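Long-range contact in alpha-glucosidase ([Eubacterium] rectale, PDB 6PNR), which probably hydrolyses alpha-sulfoquinovosides, releasing sulfoquinovose, as a glycoside hydrolase family 31 sulfoquinovosidase: residues A[356-368]-A[401-415]. Residues are numbered along the deposited sequence; the frame is centred on the assembly and turned at random.
Sequences YCGVVDLTNPEAF and CLYSGKSPMIEHNHW
Two type I beta turns, Asp-361 to Asn-364 and Leu-402 to Gly-405, lie against each other, Asn-364 and Tyr-403 having their CA atoms 5.2 Å apart. The carboxylate of Asp-361 serves both turns. Asp-361 OD2 takes Tyr-403 N on the syn lone pair, 2.8 Å away and nearly straight (168°), while OD1 accepts Thr-363 N, which closes an Asx turn, and also Thr-363 OG1, both from the same face of the carboxylate plane. Having donated to Asp-361, Thr-363 OG1 accepts from Ser-404 N at 3.1 Å; with OG1 lying between backbone N and carbonyl carbon (chi1 74°), Thr-363 CG2 is directed at Trp-415 CZ3, 3.7 Å off. The amide of Asn-364 stacks on the Tyr-403 ring, planes 24° apart, and Pro-365 CD touches Tyr-403 CE1 at 3.6 Å. On the buried side, Leu-362 CB lies over the rim of one face of the Trp-415 indole, and a water links Trp-415 NE1 to Val-360 O. Were Asp-361 an alanine, Tyr-403 N and Thr-363 N would probably lose their acceptor, and the threonine hydroxyl the carboxylate that takes its proton. A single buried carboxylate, gripped by three donors, thus joins the loop leading into helix 365-380 to the one preceding helix 408-429 within the TIM-barrel domain.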
ATOM      1  N   TYR A 356      -0.936  -4.076 -29.296  1.00 34.07           N
ATOM      2  CA  TYR A 356      -2.313  -4.360 -28.909  1.00 34.01           C
ATOM      3  C   TYR A 356      -2.782  -5.659 -29.539  1.00 29.37           C
ATOM      4  O   TYR A 356      -2.497  -5.922 -30.714  1.00 30.49           O
ATOM      5  CB  TYR A 356      -3.243  -3.219 -29.335  1.00 37.33           C
ATOM      6  CG  TYR A 356      -2.850  -1.902 -28.720  1.00 44.36           C
ATOM      7  CD1 TYR A 356      -1.833  -1.128 -29.279  1.00 45.36           C
ATOM      8  CD2 TYR A 356      -3.480  -1.435 -27.576  1.00 43.63           C
ATOM      9  CE1 TYR A 356      -1.457   0.072 -28.716  1.00 49.26           C
ATOM     10  CE2 TYR A 356      -3.112  -0.220 -27.009  1.00 50.39           C
ATOM     11  CZ  TYR A 356      -2.098   0.523 -27.584  1.00 53.35           C
ATOM     12  OH  TYR A 356      -1.722   1.724 -27.023  1.00 63.72           O
ATOM     13  N   CYS A 357      -3.533  -6.448 -28.773  1.00 29.73           N
ATOM     14  CA  CYS A 357      -3.921  -7.782 -29.208  1.00 30.31           C
ATOM     15  C   CYS A 357      -5.388  -8.040 -28.909  1.00 30.89           C
ATOM     16  O   CYS A 357      -5.930  -7.555 -27.917  1.00 33.11           O
ATOM     17  CB  CYS A 357      -3.068  -8.868 -28.526  1.00 30.14           C
ATOM     18  SG  CYS A 357      -1.294  -8.578 -28.706  1.00 34.37           S
ATOM     19  N   GLY A 358      -6.018  -8.827 -29.775  1.00 30.25           N
ATOM     20  CA  GLY A 358      -7.325  -9.355 -29.463  1.00 32.33           C
ATOM     21  C   GLY A 358      -7.225 -10.559 -28.545  1.00 28.53           C
ATOM     22  O   GLY A 358      -6.248 -11.302 -28.560  1.00 27.90           O
ATOM     23  N   VAL A 359      -8.252 -10.733 -27.722  1.00 31.12           N
ATOM     24  CA  VAL A 359      -8.383 -11.891 -26.842  1.00 30.75           C
ATOM     25  C   VAL A 359      -9.300 -12.888 -27.533  1.00 30.32           C
ATOM     26  O   VAL A 359     -10.498 -12.626 -27.691  1.00 31.95           O
ATOM     27  CB  VAL A 359      -8.939 -11.488 -25.472  1.00 30.56           C
ATOM     28  CG1 VAL A 359      -9.168 -12.724 -24.589  1.00 28.38           C
ATOM     29  CG2 VAL A 359      -8.013 -10.481 -24.810  1.00 31.62           C
ATOM     30  N   VAL A 360      -8.751 -14.029 -27.949  1.00 28.40           N
ATOM     31  CA  VAL A 360      -9.592 -15.056 -28.551  1.00 31.03           C
ATOM     32  C   VAL A 360     -10.597 -15.514 -27.503  1.00 36.06           C
ATOM     33  O   VAL A 360     -10.214 -15.918 -26.397  1.00 33.68           O
ATOM     34  CB  VAL A 360      -8.741 -16.213 -29.080  1.00 32.52           C
ATOM     35  CG1 VAL A 360      -9.627 -17.359 -29.571  1.00 29.25           C
ATOM     36  CG2 VAL A 360      -7.821 -15.721 -30.189  1.00 31.44           C
ATOM     37  N   ASP A 361     -11.891 -15.436 -27.834  1.00 32.62           N
ATOM     38  CA  ASP A 361     -12.938 -15.744 -26.857  1.00 28.06           C
ATOM     39  C   ASP A 361     -13.044 -17.256 -26.698  1.00 29.91           C
ATOM     40  O   ASP A 361     -13.831 -17.932 -27.362  1.00 30.35           O
ATOM     41  CB  ASP A 361     -14.271 -15.125 -27.260  1.00 36.09           C
ATOM     42  CG  ASP A 361     -15.337 -15.294 -26.186  1.00 35.58           C
ATOM     43  OD1 ASP A 361     -15.070 -15.996 -25.183  1.00 34.00           O
ATOM     44  OD2 ASP A 361     -16.435 -14.713 -26.329  1.00 33.95           O
ATOM     45  N   LEU A 362     -12.267 -17.790 -25.760  1.00 28.66           N
ATOM     46  CA  LEU A 362     -12.242 -19.230 -25.556  1.00 31.17           C
ATOM     47  C   LEU A 362     -13.570 -19.780 -25.043  1.00 31.83           C
ATOM     48  O   LEU A 362     -13.732 -20.999 -25.013  1.00 31.66           O
ATOM     49  CB  LEU A 362     -11.118 -19.595 -24.589  1.00 30.81           C
ATOM     50  CG  LEU A 362      -9.705 -19.268 -25.079  1.00 31.56           C
ATOM     51  CD1 LEU A 362      -8.686 -19.655 -24.024  1.00 31.16           C
ATOM     52  CD2 LEU A 362      -9.405 -19.972 -26.392  1.00 28.81           C
ATOM     53  N   THR A 363     -14.506 -18.926 -24.630  1.00 29.97           N
ATOM     54  CA  THR A 363     -15.824 -19.392 -24.210  1.00 32.58           C
ATOM     55  C   THR A 363     -16.777 -19.574 -25.381  1.00 40.27           C
ATOM     56  O   THR A 363     -17.840 -20.184 -25.213  1.00 35.84           O
ATOM     57  CB  THR A 363     -16.456 -18.425 -23.205  1.00 30.09           C
ATOM     58  OG1 THR A 363     -16.907 -17.246 -23.884  1.00 33.71           O
ATOM     59  CG2 THR A 363     -15.452 -18.033 -22.140  1.00 34.08           C
ATOM     60  N   ASN A 364     -16.431 -19.038 -26.543  1.00 33.27           N
ATOM     61  CA  ASN A 364     -17.165 -19.272 -27.774  1.00 37.77           C
ATOM     62  C   ASN A 364     -16.680 -20.596 -28.343  1.00 35.15           C
ATOM     63  O   ASN A 364     -15.523 -20.685 -28.783  1.00 33.04           O
ATOM     64  CB  ASN A 364     -16.934 -18.117 -28.759  1.00 31.03           C
ATOM     65  CG  ASN A 364     -17.653 -18.319 -30.083  1.00 38.98           C
ATOM     66  OD1 ASN A 364     -17.986 -19.439 -30.462  1.00 36.44           O
ATOM     67  ND2 ASN A 364     -17.895 -17.226 -30.791  1.00 35.75           N
ATOM     68  N   PRO A 365     -17.519 -21.639 -28.370  1.00 39.31           N
ATOM     69  CA  PRO A 365     -17.034 -22.945 -28.846  1.00 31.74           C
ATOM     70  C   PRO A 365     -16.437 -22.894 -30.241  1.00 33.93           C
ATOM     71  O   PRO A 365     -15.465 -23.614 -30.509  1.00 31.41           O
ATOM     72  CB  PRO A 365     -18.286 -23.831 -28.793  1.00 33.91           C
ATOM     73  CG  PRO A 365     -19.178 -23.165 -27.785  1.00 33.34           C
ATOM     74  CD  PRO A 365     -18.931 -21.693 -27.944  1.00 40.24           C
ATOM     75  N   GLU A 366     -16.973 -22.055 -31.130  1.00 33.29           N
ATOM     76  CA  GLU A 366     -16.421 -21.940 -32.477  1.00 32.07           C
ATOM     77  C   GLU A 366     -15.009 -21.362 -32.447  1.00 36.25           C
ATOM     78  O   GLU A 366     -14.103 -21.868 -33.124  1.00 33.69           O
ATOM     79  CB  GLU A 366     -17.335 -21.077 -33.347  1.00 36.27           C
ATOM     80  CG  GLU A 366     -18.741 -21.630 -33.506  1.00 48.86           C
ATOM     81  CD  GLU A 366     -19.492 -21.001 -34.667  1.00 50.38           C
ATOM     82  OE1 GLU A 366     -18.968 -20.041 -35.269  1.00 56.47           O
ATOM     83  OE2 GLU A 366     -20.604 -21.475 -34.978  1.00 61.98           O
ATOM     84  N   ALA A 367     -14.808 -20.297 -31.670  1.00 32.88           N
ATOM     85  CA  ALA A 367     -13.473 -19.725 -31.512  1.00 30.84           C
ATOM     86  C   ALA A 367     -12.522 -20.705 -30.829  1.00 30.92           C
ATOM     87  O   ALA A 367     -11.348 -20.791 -31.200  1.00 32.89           O
ATOM     88  CB  ALA A 367     -13.565 -18.415 -30.730  1.00 30.58           C
ATOM     89  N   PHE A 368     -13.016 -21.461 -29.841  1.00 33.17           N
ATOM     90  CA  PHE A 368     -12.202 -22.468 -29.158  1.00 34.15           C
ATOM     91  C   PHE A 368     -11.687 -23.518 -30.140  1.00 36.53           C
ATOM     92  O   PHE A 368     -10.480 -23.780 -30.212  1.00 34.96           O
ATOM     93  CB  PHE A 368     -13.033 -23.103 -28.031  1.00 34.48           C
ATOM     94  CG  PHE A 368     -12.282 -24.084 -27.145  1.00 37.22           C
ATOM     95  CD1 PHE A 368     -12.288 -25.441 -27.429  1.00 33.64           C
ATOM     96  CD2 PHE A 368     -11.638 -23.657 -25.993  1.00 30.35           C
ATOM     97  CE1 PHE A 368     -11.631 -26.352 -26.596  1.00 34.59           C
ATOM     98  CE2 PHE A 368     -10.964 -24.560 -25.169  1.00 28.82           C
ATOM     99  CZ  PHE A 368     -10.972 -25.899 -25.455  1.00 29.28           C
ATOM    100  N   CYS A 401     -17.215  -8.373 -23.111  1.00 41.32           N
ATOM    101  CA  CYS A 401     -18.342  -9.288 -23.241  1.00 40.71           C
ATOM    102  C   CYS A 401     -17.831 -10.625 -23.758  1.00 36.76           C
ATOM    103  O   CYS A 401     -17.081 -10.673 -24.737  1.00 40.13           O
ATOM    104  CB  CYS A 401     -19.416  -8.724 -24.194  1.00 39.87           C
ATOM    105  SG  CYS A 401     -20.149  -7.132 -23.680  1.00 53.36           S
ATOM    106  N   LEU A 402     -18.241 -11.700 -23.098  1.00 36.02           N
ATOM    107  CA  LEU A 402     -17.870 -13.056 -23.467  1.00 37.88           C
ATOM    108  C   LEU A 402     -19.086 -13.823 -23.969  1.00 40.38           C
ATOM    109  O   LEU A 402     -20.203 -13.633 -23.480  1.00 36.87           O
ATOM    110  CB  LEU A 402     -17.246 -13.779 -22.274  1.00 35.81           C
ATOM    111  CG  LEU A 402     -16.106 -12.893 -21.779  1.00 41.08           C
ATOM    112  CD1 LEU A 402     -15.705 -13.263 -20.395  1.00 44.26           C
ATOM    113  CD2 LEU A 402     -14.922 -12.984 -22.742  1.00 35.38           C
ATOM    114  N   TYR A 403     -18.851 -14.687 -24.953  1.00 36.35           N
ATOM    115  CA  TYR A 403     -19.903 -15.541 -25.488  1.00 39.56           C
ATOM    116  C   TYR A 403     -20.646 -16.286 -24.385  1.00 41.56           C
ATOM    117  O   TYR A 403     -21.857 -16.503 -24.484  1.00 39.38           O
ATOM    118  CB  TYR A 403     -19.295 -16.531 -26.479  1.00 36.52           C
ATOM    119  CG  TYR A 403     -20.303 -17.427 -27.160  1.00 38.99           C
ATOM    120  CD1 TYR A 403     -20.726 -18.611 -26.568  1.00 41.43           C
ATOM    121  CD2 TYR A 403     -20.821 -17.096 -28.411  1.00 40.96           C
ATOM    122  CE1 TYR A 403     -21.648 -19.441 -27.194  1.00 48.42           C
ATOM    123  CE2 TYR A 403     -21.746 -17.920 -29.048  1.00 44.32           C
ATOM    124  CZ  TYR A 403     -22.156 -19.091 -28.432  1.00 48.01           C
ATOM    125  OH  TYR A 403     -23.071 -19.919 -29.055  1.00 54.64           O
ATOM    126  N   SER A 404     -19.937 -16.704 -23.332  1.00 33.09           N
ATOM    127  CA  SER A 404     -20.612 -17.376 -22.227  1.00 35.51           C
ATOM    128  C   SER A 404     -21.682 -16.505 -21.586  1.00 36.06           C
ATOM    129  O   SER A 404     -22.568 -17.038 -20.910  1.00 40.02           O
ATOM    130  CB  SER A 404     -19.612 -17.783 -21.147  1.00 34.84           C
ATOM    131  OG  SER A 404     -19.149 -16.626 -20.479  1.00 35.94           O
ATOM    132  N   GLY A 405     -21.612 -15.183 -21.765  1.00 36.74           N
ATOM    133  CA  GLY A 405     -22.492 -14.267 -21.077  1.00 38.12           C
ATOM    134  C   GLY A 405     -22.196 -14.079 -19.605  1.00 38.30           C
ATOM    135  O   GLY A 405     -22.855 -13.255 -18.962  1.00 38.62           O
ATOM    136  N   LYS A 406     -21.237 -14.817 -19.046  1.00 37.94           N
ATOM    137  CA  LYS A 406     -20.843 -14.639 -17.660  1.00 35.21           C
ATOM    138  C   LYS A 406     -20.011 -13.370 -17.505  1.00 37.33           C
ATOM    139  O   LYS A 406     -19.404 -12.871 -18.457  1.00 38.79           O
ATOM    140  CB  LYS A 406     -20.050 -15.849 -17.172  1.00 35.86           C
ATOM    141  CG  LYS A 406     -20.842 -17.148 -17.177  1.00 41.40           C
ATOM    142  CD  LYS A 406     -20.059 -18.288 -16.528  1.00 48.57           C
ATOM    143  CE  LYS A 406     -20.876 -19.573 -16.475  1.00 53.11           C
ATOM    144  NZ  LYS A 406     -20.250 -20.600 -15.595  1.00 52.19           N
ATOM    145  N   SER A 407     -19.993 -12.840 -16.288  1.00 35.53           N
ATOM    146  CA  SER A 407     -19.213 -11.634 -16.038  1.00 34.83           C
ATOM    147  C   SER A 407     -17.718 -11.926 -16.165  1.00 29.24           C
ATOM    148  O   SER A 407     -17.260 -13.008 -15.782  1.00 31.31           O
ATOM    149  CB  SER A 407     -19.507 -11.082 -14.646  1.00 33.12           C
ATOM    150  OG  SER A 407     -18.522 -10.137 -14.273  1.00 34.55           O
ATOM    151  N   PRO A 408     -16.931 -10.985 -16.690  1.00 37.26           N
ATOM    152  CA  PRO A 408     -15.471 -11.150 -16.641  1.00 35.38           C
ATOM    153  C   PRO A 408     -14.929 -11.217 -15.224  1.00 31.68           C
ATOM    154  O   PRO A 408     -13.804 -11.697 -15.032  1.00 31.66           O
ATOM    155  CB  PRO A 408     -14.957  -9.918 -17.393  1.00 31.96           C
ATOM    156  CG  PRO A 408     -16.063  -8.908 -17.233  1.00 31.10           C
ATOM    157  CD  PRO A 408     -17.312  -9.718 -17.340  1.00 32.54           C
ATOM    158  N   MET A 409     -15.699 -10.780 -14.217  1.00 28.69           N
ATOM    159  CA  MET A 409     -15.296 -11.000 -12.830  1.00 31.88           C
ATOM    160  C   MET A 409     -15.293 -12.483 -12.467  1.00 30.49           C
ATOM    161  O   MET A 409     -14.660 -12.873 -11.481  1.00 30.97           O
ATOM    162  CB  MET A 409     -16.216 -10.227 -11.884  1.00 31.76           C
ATOM    163  CG  MET A 409     -16.067  -8.699 -11.962  1.00 32.36           C
ATOM    164  SD  MET A 409     -14.427  -8.136 -11.499  1.00 35.73           S
ATOM    165  CE  MET A 409     -14.308  -8.711  -9.807  1.00 30.16           C
ATOM    166  N   ILE A 410     -15.968 -13.312 -13.253  1.00 30.13           N
ATOM    167  CA  ILE A 410     -15.979 -14.752 -13.061  1.00 30.65           C
ATOM    168  C   ILE A 410     -15.064 -15.451 -14.058  1.00 32.14           C
ATOM    169  O   ILE A 410     -14.395 -16.421 -13.707  1.00 28.24           O
ATOM    170  CB  ILE A 410     -17.423 -15.287 -13.177  1.00 32.31           C
ATOM    171  CG1 ILE A 410     -18.342 -14.635 -12.141  1.00 35.41           C
ATOM    172  CG2 ILE A 410     -17.451 -16.819 -13.100  1.00 33.85           C
ATOM    173  CD1 ILE A 410     -17.973 -14.908 -10.708  1.00 36.82           C
ATOM    174  N   GLU A 411     -15.023 -14.972 -15.308  1.00 29.11           N
ATOM    175  CA  GLU A 411     -14.226 -15.643 -16.327  1.00 32.61           C
ATOM    176  C   GLU A 411     -12.738 -15.322 -16.241  1.00 30.37           C
ATOM    177  O   GLU A 411     -11.935 -16.066 -16.820  1.00 29.60           O
ATOM    178  CB  GLU A 411     -14.741 -15.289 -17.724  1.00 32.86           C
ATOM    179  CG  GLU A 411     -16.174 -15.717 -17.981  1.00 32.54           C
ATOM    180  CD  GLU A 411     -16.301 -17.195 -18.263  1.00 41.92           C
ATOM    181  OE1 GLU A 411     -15.378 -17.963 -17.910  1.00 43.25           O
ATOM    182  OE2 GLU A 411     -17.327 -17.592 -18.858  1.00 42.65           O
ATOM    183  N   HIS A 412     -12.355 -14.245 -15.545  1.00 29.46           N
ATOM    184  CA  HIS A 412     -10.942 -13.882 -15.449  1.00 26.64           C
ATOM    185  C   HIS A 412     -10.103 -15.037 -14.909  1.00 25.98           C
ATOM    186  O   HIS A 412      -9.109 -15.437 -15.528  1.00 26.78           O
ATOM    187  CB  HIS A 412     -10.758 -12.639 -14.577  1.00 25.08           C
ATOM    188  CG  HIS A 412      -9.319 -12.324 -14.305  1.00 23.71           C
ATOM    189  ND1 HIS A 412      -8.557 -11.546 -15.150  1.00 22.86           N
ATOM    190  CD2 HIS A 412      -8.487 -12.734 -13.317  1.00 28.85           C
ATOM    191  CE1 HIS A 412      -7.325 -11.466 -14.681  1.00 26.98           C
ATOM    192  NE2 HIS A 412      -7.255 -12.180 -13.572  1.00 27.83           N
ATOM    193  N   ASN A 413     -10.489 -15.591 -13.750  1.00 23.84           N
ATOM    194  CA  ASN A 413      -9.743 -16.713 -13.191  1.00 29.46           C
ATOM    195  C   ASN A 413      -9.992 -17.996 -13.960  1.00 28.38           C
ATOM    196  O   ASN A 413      -9.214 -18.945 -13.829  1.00 23.66           O
ATOM    197  CB  ASN A 413     -10.107 -16.940 -11.726  1.00 28.51           C
ATOM    198  CG  ASN A 413      -9.538 -15.871 -10.802  1.00 29.96           C
ATOM    199  OD1 ASN A 413      -8.530 -15.233 -11.109  1.00 26.82           O
ATOM    200  ND2 ASN A 413     -10.181 -15.686  -9.652  1.00 26.18           N
ATOM    201  N   HIS A 414     -11.071 -18.045 -14.738  1.00 29.61           N
ATOM    202  CA  HIS A 414     -11.367 -19.229 -15.527  1.00 24.92           C
ATOM    203  C   HIS A 414     -10.449 -19.342 -16.735  1.00 30.12           C
ATOM    204  O   HIS A 414     -10.196 -20.454 -17.205  1.00 26.20           O
ATOM    205  CB  HIS A 414     -12.822 -19.196 -15.995  1.00 31.06           C
ATOM    206  CG  HIS A 414     -13.312 -20.506 -16.532  1.00 36.91           C
ATOM    207  ND1 HIS A 414     -14.416 -20.607 -17.352  1.00 37.01           N
ATOM    208  CD2 HIS A 414     -12.854 -21.771 -16.359  1.00 34.44           C
ATOM    209  CE1 HIS A 414     -14.612 -21.875 -17.668  1.00 32.83           C
ATOM    210  NE2 HIS A 414     -13.678 -22.601 -17.079  1.00 35.15           N
ATOM    211  N   TRP A 415      -9.946 -18.206 -17.244  1.00 25.92           N
ATOM    212  CA  TRP A 415      -9.239 -18.210 -18.524  1.00 24.93           C
ATOM    213  C   TRP A 415      -8.062 -19.175 -18.579  1.00 27.14           C
ATOM    214  O   TRP A 415      -7.937 -19.898 -19.586  1.00 26.50           O
ATOM    215  CB  TRP A 415      -8.779 -16.793 -18.873  1.00 28.51           C
ATOM    216  CG  TRP A 415      -8.983 -16.474 -20.307  1.00 29.15           C
ATOM    217  CD1 TRP A 415      -8.031 -16.399 -21.279  1.00 29.19           C
ATOM    218  CD2 TRP A 415     -10.234 -16.203 -20.944  1.00 33.55           C
ATOM    219  NE1 TRP A 415      -8.614 -16.087 -22.484  1.00 31.97           N
ATOM    220  CE2 TRP A 415      -9.965 -15.963 -22.307  1.00 30.44           C
ATOM    221  CE3 TRP A 415     -11.558 -16.138 -20.493  1.00 30.90           C
ATOM    222  CZ2 TRP A 415     -10.969 -15.662 -23.226  1.00 30.69           C
ATOM    223  CZ3 TRP A 415     -12.556 -15.841 -21.405  1.00 32.48           C
ATOM    224  CH2 TRP A 415     -12.254 -15.610 -22.761  1.00 31.19           C
TER
HETATM  225  O   HOH W   1      -7.807 -15.949 -25.138  1.00 32.36           O